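Local coordinates for protein replicative DNA helicase (Nostoc punctiforme, PDB 4O1R) that probably carries out protein splicing, excising itself as an intein from the DnaB helicase precursor and joining the flanking sequences, at residues Gly3-Asp15 / Pro21-Trp34. Residues are numbered along the deposited sequence; the frame is centred on the assembly and turned at random. Where two conformers were deposited one is given.
Sequences GALAGDSLVTLVD and PIKELVGKSGFAVW. Unlike the reference sequence in segment 3-15: Ala-4 (reference Cys). With NA (sodium ion), chain C.
Leu-10 and Pro-21 form an antiparallel non-hydrogen-bonded pair, CA atoms 4.5 Å apart, whereas strand 31-34 crosses strand 10-12 at 108°, so in this all-beta intein (Hint) fold one short hairpin strand meets two differently directed partners. Where Pro-21 leads into 22-25, the backbone N of Ile-22 donates to Ser-9 O, and Lys-23 N to Gly-7 O. Ser-9 OG bends back to Ala-6 O at 2.7 Å, joining Ser-9 N on the same face of that carbonyl and fixing the turn.

At the crossing, Val-11 CG1 lies against Val-33 CG1 in one of the two conformers of Val-11, and the apparent closeness of the two methyls is therefore doubtful. Leu-13 CD2 reaches Phe-31 CD1 obliquely at 3.6 Å, while strand 42-55 touches both Phe-31 and Val-33. Beyond it, Val-14 N donates to Ala-32 O. With CG2 beside its backbone N (chi1 168° for CG1), Val-14 lays that methyl over one face of the Trp-34 indole, a CH-pi contact. Replacing Trp-34 by alanine would remove the indole and is likely to leave the Val-14 methyl without its ring face and the water that bridges to Val-14 O without its NE1 donor. That water lies in the indole plane, accepting from Trp-34 NE1 at 3.0 Å and donating to Val-14 O.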
ATOM      1  N   GLY A   3       0.138   0.179 -10.969  0.53 17.14           N
ATOM      2  CA  GLY A   3       0.661  -0.935 -10.206  0.53 14.21           C
ATOM      3  C   GLY A   3      -0.394  -1.594  -9.342  0.53 12.77           C
ATOM      4  O   GLY A   3      -1.541  -1.135  -9.261  0.53 13.20           O
ATOM      5  N   ALA A   4       0.001  -2.671  -8.681  1.00 12.03           N
ATOM      6  CA  ALA A   4      -0.965  -3.506  -7.979  1.00 11.12           C
ATOM      7  C   ALA A   4      -0.280  -4.322  -6.893  1.00 11.25           C
ATOM      8  O   ALA A   4       0.950  -4.258  -6.726  1.00 11.67           O
ATOM      9  CB  ALA A   4      -1.728  -4.381  -8.971  1.00 12.01           C
ATOM     10  N   LEU A   5      -1.085  -5.067  -6.148  1.00 10.93           N
ATOM     11  CA  LEU A   5      -0.644  -5.775  -4.943  1.00 10.96           C
ATOM     12  C   LEU A   5      -1.069  -7.216  -4.949  1.00 10.99           C
ATOM     13  O   LEU A   5      -2.096  -7.576  -5.536  1.00 11.50           O
ATOM     14  CB  LEU A   5      -1.256  -5.126  -3.695  1.00 11.44           C
ATOM     15  CG  LEU A   5      -0.883  -3.673  -3.420  1.00 12.25           C
ATOM     16  CD1 LEU A   5      -1.717  -3.182  -2.247  1.00 13.89           C
ATOM     17  CD2 LEU A   5       0.611  -3.549  -3.110  1.00 14.32           C
ATOM     18  N   ALA A   6      -0.327  -8.042  -4.222  1.00 11.33           N
ATOM     19  CA  ALA A   6      -0.763  -9.431  -4.006  1.00 11.85           C
ATOM     20  C   ALA A   6      -2.149  -9.451  -3.360  1.00 12.31           C
ATOM     21  O   ALA A   6      -2.495  -8.573  -2.563  1.00 12.24           O
ATOM     22  CB  ALA A   6       0.237 -10.175  -3.129  1.00 12.46           C
ATOM     23  N   GLY A   7      -2.930 -10.472  -3.699  1.00 12.45           N
ATOM     24  CA  GLY A   7      -4.308 -10.591  -3.202  1.00 12.95           C
ATOM     25  C   GLY A   7      -4.468 -10.713  -1.702  1.00 13.53           C
ATOM     26  O   GLY A   7      -5.520 -10.335  -1.160  1.00 13.94           O
ATOM     27  N   ASP A   8      -3.426 -11.202  -1.021  1.00 13.92           N
ATOM     28  CA  ASP A   8      -3.486 -11.356   0.428  1.00 15.48           C
ATOM     29  C   ASP A   8      -3.085 -10.094   1.184  1.00 14.65           C
ATOM     30  O   ASP A   8      -3.102 -10.078   2.410  1.00 15.43           O
ATOM     31  CB  ASP A   8      -2.682 -12.573   0.927  1.00 17.15           C
ATOM     32  CG  ASP A   8      -1.221 -12.525   0.562  0.58 19.63           C
ATOM     33  OD1 ASP A   8      -0.834 -11.752  -0.334  0.58 22.57           O
ATOM     34  OD2 ASP A   8      -0.455 -13.314   1.163  0.58 23.82           O
ATOM     35  N   SER A   9      -2.739  -9.035   0.454  1.00 13.43           N
ATOM     36  CA  SER A   9      -2.418  -7.750   1.085  1.00 12.75           C
ATOM     37  C   SER A   9      -3.612  -7.258   1.896  1.00 12.65           C
ATOM     38  O   SER A   9      -4.724  -7.231   1.390  1.00 13.87           O
ATOM     39  CB  SER A   9      -2.066  -6.700   0.031  1.00 12.66           C
ATOM     40  OG  SER A   9      -1.002  -7.139  -0.809  1.00 13.02           O
ATOM     41  N   LEU A  10      -3.379  -6.858   3.139  1.00 13.30           N
ATOM     42  CA  LEU A  10      -4.476  -6.502   4.039  1.00 13.50           C
ATOM     43  C   LEU A  10      -4.764  -5.017   4.047  1.00 14.29           C
ATOM     44  O   LEU A  10      -3.857  -4.196   4.231  1.00 14.84           O
ATOM     45  CB  LEU A  10      -4.138  -6.936   5.461  1.00 14.19           C
ATOM     46  CG  LEU A  10      -3.979  -8.429   5.690  1.00 14.71           C
ATOM     47  CD1 LEU A  10      -3.520  -8.699   7.110  1.00 17.86           C
ATOM     48  CD2 LEU A  10      -5.290  -9.153   5.413  1.00 16.94           C
ATOM     49  N   VAL A  11      -6.030  -4.665   3.855  1.00 14.23           N
ATOM     50  CA  VAL A  11      -6.469  -3.292   4.041  1.00 14.96           C
ATOM     51  C   VAL A  11      -7.434  -3.242   5.222  1.00 15.13           C
ATOM     52  O   VAL A  11      -8.151  -4.209   5.479  1.00 16.14           O
ATOM     53  CB  VAL A  11      -7.209  -2.880   2.742  0.54 15.98           C
ATOM     54  CG1 VAL A  11      -7.571  -1.432   2.754  0.54 17.03           C
ATOM     55  CG2 VAL A  11      -6.359  -3.230   1.491  0.54 16.92           C
ATOM     56  N   THR A  12      -7.449  -2.128   5.941  1.00 16.31           N
ATOM     57  CA  THR A  12      -8.313  -2.003   7.123  1.00 17.45           C
ATOM     58  C   THR A  12      -9.580  -1.240   6.808  1.00 17.85           C
ATOM     59  O   THR A  12      -9.521  -0.085   6.373  1.00 19.38           O
ATOM     60  CB  THR A  12      -7.581  -1.312   8.288  1.00 18.16           C
ATOM     61  OG1 THR A  12      -6.418  -2.078   8.598  1.00 20.50           O
ATOM     62  CG2 THR A  12      -8.474  -1.215   9.533  1.00 19.39           C
ATOM     63  N   LEU A  13     -10.724  -1.883   7.027  1.00 18.21           N
ATOM     64  CA  LEU A  13     -12.015  -1.209   6.929  1.00 18.97           C
ATOM     65  C   LEU A  13     -12.149  -0.327   8.168  1.00 20.37           C
ATOM     66  O   LEU A  13     -12.054  -0.810   9.299  1.00 21.47           O
ATOM     67  CB  LEU A  13     -13.155  -2.224   6.821  1.00 18.68           C
ATOM     68  CG  LEU A  13     -13.040  -3.206   5.646  1.00 18.12           C
ATOM     69  CD1 LEU A  13     -14.188  -4.200   5.695  1.00 18.38           C
ATOM     70  CD2 LEU A  13     -13.007  -2.502   4.303  1.00 19.43           C
ATOM     71  N   VAL A  14     -12.341   0.970   7.965  1.00 20.54           N
ATOM     72  CA  VAL A  14     -12.210   1.930   9.062  1.00 22.04           C
ATOM     73  C   VAL A  14     -13.136   1.658  10.262  1.00 22.98           C
ATOM     74  O   VAL A  14     -12.671   1.622  11.404  1.00 23.26           O
ATOM     75  CB  VAL A  14     -12.368   3.398   8.562  1.00 22.00           C
ATOM     76  CG1 VAL A  14     -12.522   4.350   9.729  1.00 23.55           C
ATOM     77  CG2 VAL A  14     -11.185   3.803   7.701  1.00 22.46           C
ATOM     78  N   ASP A  15     -14.417   1.444  10.013  1.00 24.05           N
ATOM     79  CA  ASP A  15     -15.346   1.369  11.139  1.00 24.87           C
ATOM     80  C   ASP A  15     -15.194   0.098  11.944  1.00 23.81           C
ATOM     81  O   ASP A  15     -15.135   0.135  13.179  1.00 24.17           O
ATOM     82  CB  ASP A  15     -16.787   1.548  10.693  1.00 26.48           C
ATOM     83  CG  ASP A  15     -17.146   2.999  10.451  1.00 29.10           C
ATOM     84  OD1 ASP A  15     -16.345   3.893  10.804  1.00 30.73           O
ATOM     85  OD2 ASP A  15     -18.252   3.234   9.921  1.00 32.97           O
ATOM     86  N   PRO A  21      -8.167  -9.115   3.179  1.00 13.71           N
ATOM     87  CA  PRO A  21      -7.353  -9.264   1.964  1.00 14.01           C
ATOM     88  C   PRO A  21      -7.989  -8.505   0.802  1.00 13.42           C
ATOM     89  O   PRO A  21      -9.203  -8.587   0.554  1.00 13.85           O
ATOM     90  CB  PRO A  21      -7.357 -10.772   1.703  1.00 14.77           C
ATOM     91  CG  PRO A  21      -7.828 -11.405   2.954  1.00 16.03           C
ATOM     92  CD  PRO A  21      -8.644 -10.406   3.706  1.00 14.98           C
ATOM     93  N   ILE A  22      -7.166  -7.774   0.064  1.00 13.45           N
ATOM     94  CA  ILE A  22      -7.668  -6.943  -1.008  1.00 13.09           C
ATOM     95  C   ILE A  22      -8.454  -7.763  -2.058  1.00 13.14           C
ATOM     96  O   ILE A  22      -9.441  -7.274  -2.628  1.00 13.50           O
ATOM     97  CB  ILE A  22      -6.496  -6.134  -1.636  1.00 13.12           C
ATOM     98  CG1 ILE A  22      -7.009  -5.101  -2.632  1.00 14.78           C
ATOM     99  CG2 ILE A  22      -5.438  -7.055  -2.243  1.00 14.06           C
ATOM    100  CD1 ILE A  22      -5.933  -4.137  -3.119  1.00 15.68           C
ATOM    101  N   LYS A  23      -8.052  -9.016  -2.277  1.00 12.87           N
ATOM    102  CA  LYS A  23      -8.765  -9.855  -3.253  1.00 13.78           C
ATOM    103  C   LYS A  23     -10.256  -9.986  -2.889  1.00 14.00           C
ATOM    104  O   LYS A  23     -11.104 -10.098  -3.773  1.00 15.26           O
ATOM    105  CB  LYS A  23      -8.112 -11.231  -3.410  1.00 14.35           C
ATOM    106  CG  LYS A  23      -8.882 -12.137  -4.343  0.53 16.21           C
ATOM    107  CD  LYS A  23      -8.352 -13.541  -4.401  0.53 18.44           C
ATOM    108  CE  LYS A  23      -9.172 -14.339  -5.407  0.53 17.93           C
ATOM    109  NZ  LYS A  23      -8.605 -15.696  -5.628  0.53 21.80           N
ATOM    110  N   GLU A  24     -10.571  -9.945  -1.597  1.00 14.29           N
ATOM    111  CA  GLU A  24     -11.957 -10.123  -1.143  1.00 15.24           C
ATOM    112  C   GLU A  24     -12.824  -8.883  -1.361  1.00 14.76           C
ATOM    113  O   GLU A  24     -14.054  -8.947  -1.245  1.00 15.98           O
ATOM    114  CB  GLU A  24     -11.986 -10.573   0.322  1.00 16.09           C
ATOM    115  CG  GLU A  24     -11.368 -11.963   0.515  1.00 20.20           C
ATOM    116  CD  GLU A  24     -11.338 -12.437   1.959  1.00 27.68           C
ATOM    117  OE1 GLU A  24     -11.959 -11.788   2.818  1.00 31.50           O
ATOM    118  OE2 GLU A  24     -10.679 -13.465   2.231  1.00 32.40           O
ATOM    119  N   LEU A  25     -12.195  -7.760  -1.705  1.00 14.68           N
ATOM    120  CA  LEU A  25     -12.933  -6.512  -1.896  1.00 14.69           C
ATOM    121  C   LEU A  25     -13.337  -6.257  -3.341  1.00 14.70           C
ATOM    122  O   LEU A  25     -14.030  -5.282  -3.621  1.00 14.48           O
ATOM    123  CB  LEU A  25     -12.124  -5.324  -1.370  1.00 15.54           C
ATOM    124  CG  LEU A  25     -11.940  -5.357   0.148  1.00 17.45           C
ATOM    125  CD1 LEU A  25     -10.875  -4.354   0.532  1.00 19.10           C
ATOM    126  CD2 LEU A  25     -13.259  -5.083   0.865  1.00 18.58           C
ATOM    127  N   VAL A  26     -12.899  -7.119  -4.258  1.00 14.84           N
ATOM    128  CA  VAL A  26     -13.201  -6.917  -5.685  1.00 16.06           C
ATOM    129  C   VAL A  26     -14.705  -6.743  -5.890  1.00 16.67           C
ATOM    130  O   VAL A  26     -15.501  -7.542  -5.396  1.00 17.18           O
ATOM    131  CB  VAL A  26     -12.608  -8.032  -6.595  1.00 16.32           C
ATOM    132  CG1 VAL A  26     -13.163  -7.941  -8.007  0.50 15.88           C
ATOM    133  CG2 VAL A  26     -11.096  -7.940  -6.614  0.50 16.62           C
ATOM    134  N   GLY A  27     -15.075  -5.670  -6.584  1.00 17.48           N
ATOM    135  CA  GLY A  27     -16.472  -5.408  -6.892  1.00 18.57           C
ATOM    136  C   GLY A  27     -17.199  -4.571  -5.856  1.00 19.13           C
ATOM    137  O   GLY A  27     -18.327  -4.134  -6.102  1.00 20.79           O
ATOM    138  N   LYS A  28     -16.572  -4.362  -4.699  1.00 18.36           N
ATOM    139  CA  LYS A  28     -17.161  -3.535  -3.641  1.00 18.41           C
ATOM    140  C   LYS A  28     -16.772  -2.076  -3.850  1.00 18.19           C
ATOM    141  O   LYS A  28     -15.768  -1.772  -4.510  1.00 18.17           O
ATOM    142  CB  LYS A  28     -16.707  -4.003  -2.248  1.00 18.39           C
ATOM    143  CG  LYS A  28     -16.881  -5.502  -1.941  1.00 20.00           C
ATOM    144  CD  LYS A  28     -18.306  -5.986  -2.081  1.00 22.33           C
ATOM    145  CE  LYS A  28     -18.476  -7.361  -1.437  1.00 22.97           C
ATOM    146  NZ  LYS A  28     -19.843  -7.911  -1.644  1.00 25.20           N
ATOM    147  N   SER A  29     -17.555  -1.161  -3.290  1.00 19.04           N
ATOM    148  CA  SER A  29     -17.255   0.267  -3.420  1.00 19.70           C
ATOM    149  C   SER A  29     -17.974   1.059  -2.348  1.00 19.49           C
ATOM    150  O   SER A  29     -18.892   0.547  -1.703  1.00 19.43           O
ATOM    151  CB  SER A  29     -17.652   0.785  -4.809  1.00 20.78           C
ATOM    152  OG  SER A  29     -19.045   0.680  -4.997  1.00 23.36           O
ATOM    153  N   GLY A  30     -17.564   2.309  -2.167  1.00 19.61           N
ATOM    154  CA  GLY A  30     -18.237   3.207  -1.238  1.00 20.04           C
ATOM    155  C   GLY A  30     -17.929   2.908   0.212  1.00 20.32           C
ATOM    156  O   GLY A  30     -18.729   3.199   1.103  1.00 22.18           O
ATOM    157  N   PHE A  31     -16.769   2.316   0.457  1.00 19.27           N
ATOM    158  CA  PHE A  31     -16.343   2.005   1.818  1.00 18.11           C
ATOM    159  C   PHE A  31     -15.021   2.682   2.117  1.00 17.34           C
ATOM    160  O   PHE A  31     -14.281   3.019   1.209  1.00 16.67           O
ATOM    161  CB  PHE A  31     -16.221   0.492   2.017  1.00 17.93           C
ATOM    162  CG  PHE A  31     -15.198  -0.158   1.125  1.00 16.82           C
ATOM    163  CD1 PHE A  31     -13.873  -0.310   1.551  1.00 16.56           C
ATOM    164  CD2 PHE A  31     -15.545  -0.595  -0.149  1.00 17.44           C
ATOM    165  CE1 PHE A  31     -12.919  -0.894   0.731  1.00 16.58           C
ATOM    166  CE2 PHE A  31     -14.605  -1.192  -0.979  1.00 16.87           C
ATOM    167  CZ  PHE A  31     -13.278  -1.333  -0.546  1.00 16.58           C
ATOM    168  N   ALA A  32     -14.735   2.870   3.399  1.00 17.07           N
ATOM    169  CA  ALA A  32     -13.553   3.618   3.830  1.00 16.60           C
ATOM    170  C   ALA A  32     -12.405   2.751   4.315  1.00 16.21           C
ATOM    171  O   ALA A  32     -12.603   1.748   5.028  1.00 16.42           O
ATOM    172  CB  ALA A  32     -13.927   4.626   4.895  1.00 18.05           C
ATOM    173  N   VAL A  33     -11.205   3.162   3.911  1.00 15.83           N
ATOM    174  CA  VAL A  33      -9.940   2.596   4.375  1.00 16.12           C
ATOM    175  C   VAL A  33      -9.084   3.749   4.914  1.00 16.09           C
ATOM    176  O   VAL A  33      -9.514   4.905   4.892  1.00 16.80           O
ATOM    177  CB  VAL A  33      -9.217   1.803   3.252  1.00 16.22           C
ATOM    178  CG1 VAL A  33     -10.132   0.699   2.719  1.00 16.94           C
ATOM    179  CG2 VAL A  33      -8.784   2.723   2.112  1.00 16.93           C
ATOM    180  N   TRP A  34      -7.886   3.444   5.404  1.00 16.93           N
ATOM    181  CA  TRP A  34      -6.965   4.500   5.827  1.00 17.16           C
ATOM    182  C   TRP A  34      -6.066   4.936   4.682  1.00 16.24           C
ATOM    183  O   TRP A  34      -5.640   4.115   3.872  1.00 16.10           O
ATOM    184  CB  TRP A  34      -6.116   4.060   7.021  1.00 18.42           C
ATOM    185  CG  TRP A  34      -6.933   3.924   8.246  1.00 21.02           C
ATOM    186  CD1 TRP A  34      -7.362   2.761   8.820  1.00 23.87           C
ATOM    187  CD2 TRP A  34      -7.476   4.989   9.031  1.00 22.83           C
ATOM    188  NE1 TRP A  34      -8.118   3.038   9.935  1.00 25.94           N
ATOM    189  CE2 TRP A  34      -8.212   4.397  10.083  1.00 24.36           C
ATOM    190  CE3 TRP A  34      -7.407   6.388   8.956  1.00 23.67           C
ATOM    191  CZ2 TRP A  34      -8.875   5.156  11.049  1.00 25.75           C
ATOM    192  CZ3 TRP A  34      -8.072   7.142   9.922  1.00 25.45           C
ATOM    193  CH2 TRP A  34      -8.790   6.521  10.954  1.00 26.15           C
TER
HETATM  194 NA    NA C 202     -14.430   0.305  15.481  1.00 23.54          NA
HETATM  195  O   HOH W   1      -6.181   0.592   5.110  1.00 20.15           O
HETATM  196  O   HOH W   2      -9.708   1.567  11.950  1.00 33.98           O
HETATM  197  O   HOH W   3     -12.396   1.070  14.450  1.00 29.32           O
HETATM  198  O   HOH W   4     -13.776   0.700  17.758  1.00 41.79           O
HETATM  199  O   HOH W   5     -13.567  -1.920  15.962  1.00 19.95           O
HETATM  200  O   HOH W   6     -15.628   2.458  15.272  1.00 35.45           O